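Local coordinates for protein Pcdhgb2 (Mus musculus, PDB 5SZR) that probably acts as a calcium-dependent cell-adhesion protein that helps establish and maintain specific neuronal connections, this chain comprising its extracellular cadherin domains 3 to 6, at residues S257-R262 and R289-T294; L264-S269 and A279-D284. All coordinates share one frame; numbering follows the deposited sequence.

Contact 1: S257-R262 and R289-T294; sequences SDLEPR and RSFQLT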
ATOM      1  N   SER A 257       0.297 -30.237   6.944  1.00 65.50           N
ATOM      2  CA  SER A 257       1.621 -30.818   7.123  1.00 65.56           C
ATOM      3  C   SER A 257       1.565 -32.296   6.775  1.00 67.44           C
ATOM      4  O   SER A 257       0.550 -32.958   7.002  1.00 69.22           O
ATOM      5  CB  SER A 257       2.116 -30.634   8.561  1.00 66.99           C
ATOM      6  OG  SER A 257       3.070 -31.617   8.903  1.00 69.95           O
ATOM      7  N   ASP A 258       2.669 -32.810   6.228  1.00 68.84           N
ATOM      8  CA  ASP A 258       2.759 -34.235   5.930  1.00 73.40           C
ATOM      9  C   ASP A 258       3.012 -35.086   7.169  1.00 77.78           C
ATOM     10  O   ASP A 258       3.130 -36.307   7.042  1.00 81.87           O
ATOM     11  CB  ASP A 258       3.846 -34.507   4.881  1.00 71.22           C
ATOM     12  CG  ASP A 258       5.188 -33.888   5.237  1.00 67.36           C
ATOM     13  OD1 ASP A 258       5.324 -33.316   6.340  1.00 64.96           O
ATOM     14  OD2 ASP A 258       6.118 -33.986   4.406  1.00 66.96           O
ATOM     15  N   LEU A 259       3.096 -34.479   8.351  1.00 79.00           N
ATOM     16  CA  LEU A 259       3.208 -35.221   9.594  1.00 84.83           C
ATOM     17  C   LEU A 259       1.849 -35.781  10.003  1.00 97.12           C
ATOM     18  O   LEU A 259       0.818 -35.517   9.374  1.00101.71           O
ATOM     19  CB  LEU A 259       3.752 -34.331  10.709  1.00 78.77           C
ATOM     20  CG  LEU A 259       5.105 -33.654  10.501  1.00 73.20           C
ATOM     21  CD1 LEU A 259       5.304 -32.549  11.526  1.00 71.36           C
ATOM     22  CD2 LEU A 259       6.232 -34.667  10.579  1.00 70.73           C
ATOM     23  N   GLU A 260       1.855 -36.564  11.080  1.00103.59           N
ATOM     24  CA  GLU A 260       0.609 -36.991  11.696  1.00112.32           C
ATOM     25  C   GLU A 260      -0.118 -35.770  12.250  1.00114.22           C
ATOM     26  O   GLU A 260       0.492 -34.970  12.972  1.00115.44           O
ATOM     27  CB  GLU A 260       0.876 -37.997  12.816  1.00118.72           C
ATOM     28  CG  GLU A 260       1.767 -39.167  12.423  1.00121.62           C
ATOM     29  CD  GLU A 260       1.059 -40.180  11.544  1.00127.76           C
ATOM     30  OE1 GLU A 260      -0.182 -40.092  11.408  1.00130.44           O
ATOM     31  OE2 GLU A 260       1.745 -41.067  10.993  1.00130.52           O
ATOM     32  N   PRO A 261      -1.403 -35.584  11.935  1.00116.14           N
ATOM     33  CA  PRO A 261      -2.097 -34.369  12.397  1.00114.80           C
ATOM     34  C   PRO A 261      -2.140 -34.234  13.907  1.00115.05           C
ATOM     35  O   PRO A 261      -2.132 -33.107  14.420  1.00112.78           O
ATOM     36  CB  PRO A 261      -3.505 -34.523  11.804  1.00118.39           C
ATOM     37  CG  PRO A 261      -3.347 -35.486  10.670  1.00120.40           C
ATOM     38  CD  PRO A 261      -2.268 -36.435  11.101  1.00120.62           C
ATOM     39  N   ARG A 262      -2.181 -35.352  14.639  1.00117.22           N
ATOM     40  CA  ARG A 262      -2.212 -35.294  16.095  1.00115.89           C
ATOM     41  C   ARG A 262      -0.853 -34.957  16.691  1.00110.88           C
ATOM     42  O   ARG A 262      -0.779 -34.610  17.874  1.00111.69           O
ATOM     43  CB  ARG A 262      -2.716 -36.622  16.663  1.00120.87           C
ATOM     44  N   ARG A 289      14.385 -36.883   8.275  1.00 60.16           N
ATOM     45  CA  ARG A 289      15.282 -35.958   7.599  1.00 60.13           C
ATOM     46  C   ARG A 289      14.590 -34.685   7.136  1.00 58.75           C
ATOM     47  O   ARG A 289      15.259 -33.657   6.983  1.00 56.15           O
ATOM     48  CB  ARG A 289      15.941 -36.650   6.398  1.00 65.45           C
ATOM     49  CG  ARG A 289      16.877 -37.792   6.787  1.00 71.30           C
ATOM     50  CD  ARG A 289      16.868 -38.902   5.747  1.00 77.27           C
ATOM     51  NE  ARG A 289      17.807 -38.669   4.655  1.00 79.68           N
ATOM     52  CZ  ARG A 289      18.895 -39.402   4.437  1.00 81.93           C
ATOM     53  NH1 ARG A 289      19.182 -40.421   5.235  1.00 84.21           N
ATOM     54  NH2 ARG A 289      19.694 -39.123   3.417  1.00 83.57           N
ATOM     55  N   SER A 290      13.272 -34.720   6.933  1.00 58.23           N
ATOM     56  CA  SER A 290      12.575 -33.596   6.325  1.00 54.87           C
ATOM     57  C   SER A 290      11.077 -33.737   6.564  1.00 55.87           C
ATOM     58  O   SER A 290      10.555 -34.850   6.669  1.00 55.35           O
ATOM     59  CB  SER A 290      12.874 -33.523   4.824  1.00 56.52           C
ATOM     60  OG  SER A 290      12.256 -32.399   4.233  1.00 63.46           O
ATOM     61  N   PHE A 291      10.391 -32.595   6.642  1.00 57.39           N
ATOM     62  CA  PHE A 291       8.934 -32.592   6.680  1.00 59.16           C
ATOM     63  C   PHE A 291       8.409 -31.325   6.020  1.00 62.87           C
ATOM     64  O   PHE A 291       9.106 -30.310   5.920  1.00 61.11           O
ATOM     65  CB  PHE A 291       8.388 -32.732   8.110  1.00 57.09           C
ATOM     66  CG  PHE A 291       8.847 -31.662   9.058  1.00 54.38           C
ATOM     67  CD1 PHE A 291       8.071 -30.540   9.284  1.00 55.16           C
ATOM     68  CD2 PHE A 291      10.041 -31.794   9.747  1.00 53.69           C
ATOM     69  CE1 PHE A 291       8.488 -29.554  10.165  1.00 55.68           C
ATOM     70  CE2 PHE A 291      10.464 -30.817  10.631  1.00 53.19           C
ATOM     71  CZ  PHE A 291       9.688 -29.698  10.842  1.00 55.38           C
ATOM     72  N   GLN A 292       7.163 -31.400   5.562  1.00 66.50           N
ATOM     73  CA  GLN A 292       6.531 -30.321   4.822  1.00 65.57           C
ATOM     74  C   GLN A 292       5.430 -29.671   5.648  1.00 61.84           C
ATOM     75  O   GLN A 292       4.806 -30.304   6.503  1.00 61.70           O
ATOM     76  CB  GLN A 292       5.962 -30.828   3.497  1.00 72.45           C
ATOM     77  CG  GLN A 292       6.763 -30.373   2.292  1.00 78.00           C
ATOM     78  CD  GLN A 292       6.416 -31.137   1.031  1.00 83.97           C
ATOM     79  OE1 GLN A 292       6.038 -32.310   1.081  1.00 86.63           O
ATOM     80  NE2 GLN A 292       6.554 -30.477  -0.114  1.00 84.84           N
ATOM     81  N   LEU A 293       5.186 -28.397   5.358  1.00 60.77           N
ATOM     82  CA  LEU A 293       4.356 -27.544   6.191  1.00 59.89           C
ATOM     83  C   LEU A 293       3.668 -26.516   5.305  1.00 59.97           C
ATOM     84  O   LEU A 293       4.291 -25.967   4.392  1.00 60.32           O
ATOM     85  CB  LEU A 293       5.220 -26.851   7.251  1.00 59.45           C
ATOM     86  CG  LEU A 293       4.587 -26.310   8.525  1.00 60.12           C
ATOM     87  CD1 LEU A 293       4.048 -27.462   9.354  1.00 63.36           C
ATOM     88  CD2 LEU A 293       5.621 -25.508   9.303  1.00 57.24           C
ATOM     89  N   THR A 294       2.389 -26.253   5.573  1.00 59.53           N
ATOM     90  CA  THR A 294       1.641 -25.221   4.855  1.00 58.33           C
ATOM     91  C   THR A 294       1.141 -24.184   5.854  1.00 56.26           C
ATOM     92  O   THR A 294       0.307 -24.493   6.712  1.00 57.93           O
ATOM     93  CB  THR A 294       0.476 -25.814   4.066  1.00 59.04           C
ATOM     94  OG1 THR A 294       0.986 -26.593   2.976  1.00 58.89           O
ATOM     95  CG2 THR A 294      -0.397 -24.696   3.507  1.00 57.54           C
TER
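At the end of an outer strand of a cadherin beta-sandwich domain, Ser-257 faces Leu-293 as an antiparallel non-hydrogen-bonded pair, with CA atoms 4.4 Å apart, and the chain then turns away from strand 290-299. Strand 306-316 lies along the other side of 290-299. The exit is fixed by side chains more than by backbone. Asp-258 reaches back so that its OD1 receives the backbone N-H of Gln-292 at 2.8 Å (160° at the hydrogen), met on the syn side but 32° out of the carboxylate plane. With CG lodged between backbone N and carbonyl carbon (chi1 52°), the carboxylate is brought against the strand. Gln-292 O takes two weak bonds, from Asp-258 N at 3.3 Å and from Ser-257 OG. The same hydroxyl oxygen accepts the N-H of Leu-259 at 2.9 Å, an ST turn that shapes the departing loop. Packing is modest: CB of Ser-257 rests on CD1 of Leu-293, on the face of the sheet that turns toward Val-268. Leu-259 meets the buried Phe-291 with both methyls, CD1 approaching the ring atom CD1 obliquely at 4.1 Å while CD2 sits 3.8 Å from CB of Phe-291.

Contact 2: L264-S269 and A279-D284; sequences LSSFVS and AQRAFD. With CA (calcium ion), chain P.
Arg-281 NH1 donates to Ser-266 OG at 2.8 Å, the hydroxyl lying 16° out of the guanidinium plane, while NE makes weak bonds to the OG and O of the same serine. The backbone adds a very short bond from Gln-280 N to Phe-267 O, 2.5 Å long. One face of the same guanidinium lies flat on the Phe-267 ring, planes 28° apart: CE2 of Phe-267 is under its centre, CZ of Arg-281 stands 4.0 Å from the ring centroid in an off-centre cation-pi contact, and CD makes a CH-pi contact over the same ring. The bend at chi3 (59°) folds the guanidinium back over the phenyl. With an alanine in place of Arg-281, Ser-266 OG is likely to lose this donor and the Phe-267 face its cationic cover. The pair Val-268 and Ala-279, antiparallel and non-hydrogen-bonded, belongs to the sheet of strands 276-279 and 268-270 in the cadherin sandwich. The chain leaving it runs to the interdomain calcium site, where Asp-284 OD1 binds the calcium at 2.4 Å together with Glu-226, Glu-286, Asp-320 and two waters. Inward, Phe-283 brings CE2 to 3.9 Å from CD1 of Phe-267, and CG1 of Val-268 meets the Phe-283 ring edge at CZ, 4.2 Å away.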
ATOM      1  N   LEU A 264       1.375 -32.764  14.937  1.00 93.78           N
ATOM      2  CA  LEU A 264       1.898 -31.566  14.285  1.00 89.67           C
ATOM      3  C   LEU A 264       2.323 -30.525  15.314  1.00 87.69           C
ATOM      4  O   LEU A 264       3.412 -29.946  15.216  1.00 84.24           O
ATOM      5  CB  LEU A 264       0.850 -30.991  13.328  1.00 88.40           C
ATOM      6  CG  LEU A 264       1.188 -29.780  12.446  1.00 83.71           C
ATOM      7  CD1 LEU A 264       0.834 -28.463  13.134  1.00 82.67           C
ATOM      8  CD2 LEU A 264       2.652 -29.793  12.020  1.00 79.97           C
ATOM      9  N   SER A 265       1.472 -30.275  16.311  1.00 90.16           N
ATOM     10  CA  SER A 265       1.808 -29.304  17.348  1.00 90.30           C
ATOM     11  C   SER A 265       3.074 -29.697  18.096  1.00 88.79           C
ATOM     12  O   SER A 265       3.782 -28.828  18.619  1.00 87.92           O
ATOM     13  CB  SER A 265       0.637 -29.157  18.321  1.00 97.00           C
ATOM     14  OG  SER A 265       0.935 -28.227  19.349  1.00101.46           O
ATOM     15  N   SER A 266       3.381 -30.992  18.146  1.00 88.86           N
ATOM     16  CA  SER A 266       4.573 -31.464  18.835  1.00 87.33           C
ATOM     17  C   SER A 266       5.857 -31.186  18.063  1.00 81.74           C
ATOM     18  O   SER A 266       6.943 -31.366  18.625  1.00 82.76           O
ATOM     19  CB  SER A 266       4.451 -32.963  19.112  1.00 90.06           C
ATOM     20  OG  SER A 266       5.599 -33.446  19.785  1.00 90.89           O
ATOM     21  N   PHE A 267       5.767 -30.758  16.805  1.00 76.56           N
ATOM     22  CA  PHE A 267       6.946 -30.480  15.989  1.00 72.12           C
ATOM     23  C   PHE A 267       7.196 -28.985  15.821  1.00 68.73           C
ATOM     24  O   PHE A 267       8.272 -28.487  16.167  1.00 67.91           O
ATOM     25  CB  PHE A 267       6.811 -31.145  14.614  1.00 71.37           C
ATOM     26  CG  PHE A 267       7.178 -32.600  14.607  1.00 74.76           C
ATOM     27  CD1 PHE A 267       8.346 -33.029  14.002  1.00 74.87           C
ATOM     28  CD2 PHE A 267       6.359 -33.536  15.210  1.00 77.82           C
ATOM     29  CE1 PHE A 267       8.688 -34.370  13.995  1.00 77.99           C
ATOM     30  CE2 PHE A 267       6.696 -34.875  15.207  1.00 81.10           C
ATOM     31  CZ  PHE A 267       7.861 -35.293  14.598  1.00 80.77           C
ATOM     32  N   VAL A 268       6.220 -28.259  15.278  1.00 65.93           N
ATOM     33  CA  VAL A 268       6.399 -26.857  14.932  1.00 61.35           C
ATOM     34  C   VAL A 268       5.132 -26.080  15.260  1.00 57.03           C
ATOM     35  O   VAL A 268       4.024 -26.625  15.273  1.00 55.71           O
ATOM     36  CB  VAL A 268       6.766 -26.672  13.444  1.00 61.37           C
ATOM     37  CG1 VAL A 268       8.169 -27.203  13.168  1.00 61.97           C
ATOM     38  CG2 VAL A 268       5.744 -27.368  12.564  1.00 62.08           C
ATOM     39  N   SER A 269       5.316 -24.791  15.534  1.00 54.83           N
ATOM     40  CA  SER A 269       4.225 -23.842  15.685  1.00 54.52           C
ATOM     41  C   SER A 269       4.674 -22.520  15.087  1.00 54.45           C
ATOM     42  O   SER A 269       5.854 -22.321  14.786  1.00 55.76           O
ATOM     43  CB  SER A 269       3.828 -23.657  17.152  1.00 55.38           C
ATOM     44  OG  SER A 269       4.861 -23.000  17.864  1.00 56.24           O
ATOM     45  N   ALA A 279      10.537 -24.566  16.485  1.00 52.92           N
ATOM     46  CA  ALA A 279      10.620 -26.015  16.617  1.00 51.13           C
ATOM     47  C   ALA A 279      10.184 -26.390  18.026  1.00 56.57           C
ATOM     48  O   ALA A 279      10.771 -25.919  19.006  1.00 60.77           O
ATOM     49  CB  ALA A 279      12.039 -26.502  16.336  1.00 47.91           C
ATOM     50  N   GLN A 280       9.151 -27.223  18.131  1.00 57.88           N
ATOM     51  CA  GLN A 280       8.579 -27.582  19.421  1.00 61.17           C
ATOM     52  C   GLN A 280       9.275 -28.765  20.081  1.00 62.87           C
ATOM     53  O   GLN A 280       8.942 -29.101  21.222  1.00 63.30           O
ATOM     54  CB  GLN A 280       7.088 -27.896  19.262  1.00 64.24           C
ATOM     55  CG  GLN A 280       6.295 -26.804  18.550  1.00 64.76           C
ATOM     56  CD  GLN A 280       5.834 -25.702  19.482  1.00 67.30           C
ATOM     57  OE1 GLN A 280       4.651 -25.611  19.810  1.00 69.56           O
ATOM     58  NE2 GLN A 280       6.766 -24.857  19.913  1.00 67.36           N
ATOM     59  N   ARG A 281      10.225 -29.400  19.398  1.00 61.81           N
ATOM     60  CA  ARG A 281      10.928 -30.547  19.949  1.00 61.06           C
ATOM     61  C   ARG A 281      12.333 -30.592  19.375  1.00 61.06           C
ATOM     62  O   ARG A 281      12.636 -29.944  18.371  1.00 61.64           O
ATOM     63  CB  ARG A 281      10.200 -31.857  19.640  1.00 62.39           C
ATOM     64  CG  ARG A 281      10.179 -32.197  18.156  1.00 64.08           C
ATOM     65  CD  ARG A 281       9.958 -33.684  17.923  1.00 68.86           C
ATOM     66  NE  ARG A 281       8.702 -34.154  18.498  1.00 73.30           N
ATOM     67  CZ  ARG A 281       8.186 -35.357  18.274  1.00 76.15           C
ATOM     68  NH1 ARG A 281       7.037 -35.704  18.835  1.00 78.87           N
ATOM     69  NH2 ARG A 281       8.819 -36.212  17.482  1.00 76.91           N
ATOM     70  N   ALA A 282      13.190 -31.380  20.019  1.00 62.23           N
ATOM     71  CA  ALA A 282      14.522 -31.641  19.492  1.00 58.97           C
ATOM     72  C   ALA A 282      14.417 -32.588  18.304  1.00 56.07           C
ATOM     73  O   ALA A 282      13.962 -33.727  18.449  1.00 56.52           O
ATOM     74  CB  ALA A 282      15.417 -32.237  20.577  1.00 62.40           C
ATOM     75  N   PHE A 283      14.817 -32.117  17.127  1.00 53.25           N
ATOM     76  CA  PHE A 283      14.775 -32.962  15.943  1.00 53.04           C
ATOM     77  C   PHE A 283      15.914 -33.979  15.969  1.00 55.63           C
ATOM     78  O   PHE A 283      17.001 -33.716  16.489  1.00 57.68           O
ATOM     79  CB  PHE A 283      14.853 -32.111  14.677  1.00 50.35           C
ATOM     80  CG  PHE A 283      13.689 -31.168  14.503  1.00 52.37           C
ATOM     81  CD1 PHE A 283      13.868 -29.935  13.898  1.00 51.46           C
ATOM     82  CD2 PHE A 283      12.421 -31.519  14.932  1.00 53.67           C
ATOM     83  CE1 PHE A 283      12.798 -29.060  13.730  1.00 51.84           C
ATOM     84  CE2 PHE A 283      11.346 -30.648  14.765  1.00 54.63           C
ATOM     85  CZ  PHE A 283      11.537 -29.419  14.164  1.00 51.63           C
ATOM     86  N   ASP A 284      15.649 -35.156  15.403  1.00 54.51           N
ATOM     87  CA  ASP A 284      16.617 -36.248  15.321  1.00 57.95           C
ATOM     88  C   ASP A 284      16.735 -36.646  13.857  1.00 58.79           C
ATOM     89  O   ASP A 284      15.826 -37.278  13.306  1.00 61.82           O
ATOM     90  CB  ASP A 284      16.179 -37.426  16.197  1.00 58.43           C
ATOM     91  CG  ASP A 284      17.113 -38.622  16.108  1.00 61.48           C
ATOM     92  OD1 ASP A 284      18.255 -38.487  15.617  1.00 60.42           O
ATOM     93  OD2 ASP A 284      16.705 -39.716  16.557  1.00 65.27           O
TER
HETATM   94 CA    CA P 713      20.498 -37.977  16.139  1.00 50.04          CA
HETATM   95  O   HOH W   1      21.026 -40.255  17.261  1.00 42.55           O
HETATM   96  O   HOH W   2      19.252 -37.110  17.997  1.00 54.08           O

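How the contacts relate
Both contacts belong to one cadherin domain but to opposing sheets: contact 1 ties the loop after strand 250-257 to strand 290-299, and contact 2 joins the turn entering strand 268-270 to the loop leaving strand 276-279. Each is partly buried, with its polar bonds toward the surface: a carboxylate grips a backbone N-H in contact 1, whereas an arginine cation covers a phenyl ring in contact 2. Between them the apolar side chains merge in the sandwich interior. Leu-293 CD1 reaches Val-268 CG2 at 3.6 Å, Leu-259 packs on Phe-267, and the Phe-291 and Phe-283 rings meet edge-to-face. Calcium is bound directly in contact 2 alone, through Asp-284.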